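Local coordinates for protein 5-formaminoimidazole-4-carboxamide-1-(beta)-D-ribofuranosyl 5'-monophosphate synthetase (Methanocaldococcus jannaschii, PDB 2R7L) that catalyses the ATP- and formate-dependent formylation of AICAR to FAICAR, a folate-independent step of purine biosynthesis, at residues A[100-105]-A[118-123]. Residues are numbered along the deposited sequence; the frame is centred on the assembly and turned at random.
Sequences GLDNVE and ILRWES
Arg120 reaches from the loop 118-123 to the short helix 101-106 and meets Asp102 in a salt bridge, a compact example of a charged pair closing over an apolar contact. The two side chains meet at about a right angle, and a single carboxylate oxygen does the work: NH1 of Arg120 donates to OD1 of Asp102 at 2.5 Å, a distance not to be over-read at this resolution. OD1 lies at the guanidinium edge, near its plane, but the carboxylate itself is turned 51° from that plane, so the groups do not pair as a flat two-pronged bridge. The arginine chain runs extended through chi2 and then bends at chi3 (-101°), which swings the guanidinium in beside the helix. There Glu105 meets it with a methylene, CG coming up obliquely to 3.5 Å from NH1, and not with its carboxylate, whose OE2 lies 3.7 Å from CB of Leu119; CD2 of Leu101 lies 3.8 Å from NH2 of Arg120.

Leu101 spreads its two methyls over the loop. With its CG anti to the backbone N (chi1 176°), CD1 rests 4.0 Å from CB of Leu119 and CD2 meets the side chain of Ser123. The serine hydroxyl is turned back into its own turn, donating to the carbonyl O of Arg120 at 2.7 Å, an oxygen that Ser123 N approaches from the same face. Deeper in, CG1 of Val104 touches CD1 of Leu119, the side chains crossing at about a right angle, and both Leu101 and Leu119 also pack on Ile96 of helix 93-99.

With an alanine at the position of Arg120, Asp102 would probably lose its cationic mate and the flanks of Leu101 and Glu105 would be less covered.

The arrangement is a helix-to-loop contact in the N-terminal, Rossmann-like part of this ATP-grasp ligase, joining helix 101-106 to the segment that leads into helix 125-135.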
loop_
_atom_site.group_PDB
_atom_site.type_symbol
_atom_site.label_atom_id
_atom_site.label_comp_id
_atom_site.label_asym_id
_atom_site.label_seq_id
_atom_site.Cartn_x
_atom_site.Cartn_y
_atom_site.Cartn_z
ATOM N N GLY A 100 -21.279 -20.307 28.136
ATOM C CA GLY A 100 -22.637 -20.463 28.621
ATOM C C GLY A 100 -23.335 -19.127 28.635
ATOM O O GLY A 100 -22.909 -18.210 29.328
ATOM N N LEU A 101 -24.410 -19.007 27.869
ATOM C CA LEU A 101 -25.116 -17.734 27.738
ATOM C C LEU A 101 -25.583 -17.163 29.078
ATOM O O LEU A 101 -25.689 -15.944 29.243
ATOM C CB LEU A 101 -26.295 -17.866 26.773
ATOM C CG LEU A 101 -27.175 -16.623 26.635
ATOM C CD1 LEU A 101 -26.376 -15.430 26.107
ATOM C CD2 LEU A 101 -28.370 -16.908 25.745
ATOM N N ASP A 102 -25.870 -18.040 30.034
ATOM C CA ASP A 102 -26.281 -17.582 31.354
ATOM C C ASP A 102 -25.079 -17.058 32.128
ATOM O O ASP A 102 -25.136 -15.979 32.715
ATOM C CB ASP A 102 -27.006 -18.688 32.121
ATOM C CG ASP A 102 -28.480 -18.777 31.755
ATOM O OD1 ASP A 102 -29.027 -17.780 31.233
ATOM O OD2 ASP A 102 -29.093 -19.839 31.990
ATOM N N ASN A 103 -23.988 -17.820 32.110
ATOM C CA ASN A 103 -22.716 -17.351 32.640
ATOM C C ASN A 103 -22.270 -16.035 31.995
ATOM O O ASN A 103 -21.636 -15.211 32.644
ATOM C CB ASN A 103 -21.631 -18.407 32.443
ATOM C CG ASN A 103 -21.871 -19.655 33.267
ATOM O OD1 ASN A 103 -22.579 -19.625 34.277
ATOM N ND2 ASN A 103 -21.271 -20.764 32.846
ATOM N N VAL A 104 -22.604 -15.840 30.719
ATOM C CA VAL A 104 -22.236 -14.617 30.011
ATOM C C VAL A 104 -23.047 -13.429 30.512
ATOM O O VAL A 104 -22.535 -12.314 30.601
ATOM C CB VAL A 104 -22.427 -14.742 28.474
ATOM C CG1 VAL A 104 -22.273 -13.386 27.808
ATOM C CG2 VAL A 104 -21.443 -15.736 27.876
ATOM N N GLU A 105 -24.311 -13.666 30.847
ATOM C CA GLU A 105 -25.211 -12.568 31.210
ATOM C C GLU A 105 -24.999 -12.050 32.632
ATOM O O GLU A 105 -25.321 -10.895 32.917
ATOM C CB GLU A 105 -26.679 -12.968 31.021
ATOM C CG GLU A 105 -27.062 -13.332 29.595
ATOM C CD GLU A 105 -27.089 -12.136 28.666
ATOM O OE1 GLU A 105 -27.511 -11.046 29.103
ATOM O OE2 GLU A 105 -26.693 -12.287 27.491
ATOM N N ILE A 118 -28.644 -8.182 24.635
ATOM C CA ILE A 118 -29.282 -8.562 23.382
ATOM C C ILE A 118 -28.826 -9.922 22.860
ATOM O O ILE A 118 -29.397 -10.453 21.912
ATOM C CB ILE A 118 -29.115 -7.470 22.305
ATOM C CG1 ILE A 118 -30.289 -7.508 21.330
ATOM C CG2 ILE A 118 -27.770 -7.595 21.594
ATOM C CD1 ILE A 118 -30.206 -6.485 20.240
ATOM N N LEU A 119 -27.816 -10.502 23.493
ATOM C CA LEU A 119 -27.348 -11.817 23.094
ATOM C C LEU A 119 -28.416 -12.871 23.381
ATOM O O LEU A 119 -28.396 -13.966 22.815
ATOM C CB LEU A 119 -26.040 -12.169 23.813
ATOM C CG LEU A 119 -24.816 -11.282 23.525
ATOM C CD1 LEU A 119 -23.589 -11.810 24.252
ATOM C CD2 LEU A 119 -24.543 -11.171 22.032
ATOM N N ARG A 120 -29.345 -12.528 24.263
ATOM C CA ARG A 120 -30.406 -13.441 24.648
ATOM C C ARG A 120 -31.509 -13.426 23.597
ATOM O O ARG A 120 -32.182 -14.427 23.374
ATOM C CB ARG A 120 -30.964 -13.062 26.018
ATOM C CG ARG A 120 -31.481 -14.248 26.791
ATOM C CD ARG A 120 -31.958 -13.858 28.166
ATOM N NE ARG A 120 -31.001 -14.157 29.233
ATOM C CZ ARG A 120 -30.444 -15.345 29.443
ATOM N NH1 ARG A 120 -29.608 -15.509 30.458
ATOM N NH2 ARG A 120 -30.705 -16.366 28.638
ATOM N N TRP A 121 -31.676 -12.287 22.940
ATOM C CA TRP A 121 -32.657 -12.162 21.875
ATOM C C TRP A 121 -32.251 -12.885 20.589
ATOM O O TRP A 121 -33.043 -12.985 19.651
ATOM C CB TRP A 121 -32.939 -10.689 21.598
ATOM C CG TRP A 121 -33.784 -10.052 22.654
ATOM C CD1 TRP A 121 -33.489 -9.930 23.985
ATOM C CD2 TRP A 121 -35.072 -9.455 22.473
ATOM N NE1 TRP A 121 -34.515 -9.290 24.638
ATOM C CE2 TRP A 121 -35.499 -8.989 23.733
ATOM C CE3 TRP A 121 -35.907 -9.268 21.364
ATOM C CZ2 TRP A 121 -36.722 -8.348 23.914
ATOM C CZ3 TRP A 121 -37.120 -8.629 21.544
ATOM C CH2 TRP A 121 -37.517 -8.177 22.809
ATOM N N GLU A 122 -31.022 -13.393 20.547
ATOM C CA GLU A 122 -30.554 -14.146 19.383
ATOM C C GLU A 122 -30.612 -15.636 19.674
ATOM O O GLU A 122 -30.525 -16.461 18.771
ATOM C CB GLU A 122 -29.122 -13.746 18.993
ATOM C CG GLU A 122 -28.045 -14.291 19.934
ATOM C CD GLU A 122 -26.631 -14.184 19.375
ATOM O OE1 GLU A 122 -25.691 -14.639 20.065
ATOM O OE2 GLU A 122 -26.456 -13.652 18.255
ATOM N N SER A 123 -30.759 -15.976 20.948
ATOM C CA SER A 123 -30.760 -17.367 21.370
ATOM C C SER A 123 -32.171 -17.936 21.377
ATOM O O SER A 123 -32.363 -19.131 21.175
ATOM C CB SER A 123 -30.160 -17.494 22.769
ATOM O OG SER A 123 -30.941 -16.774 23.711
#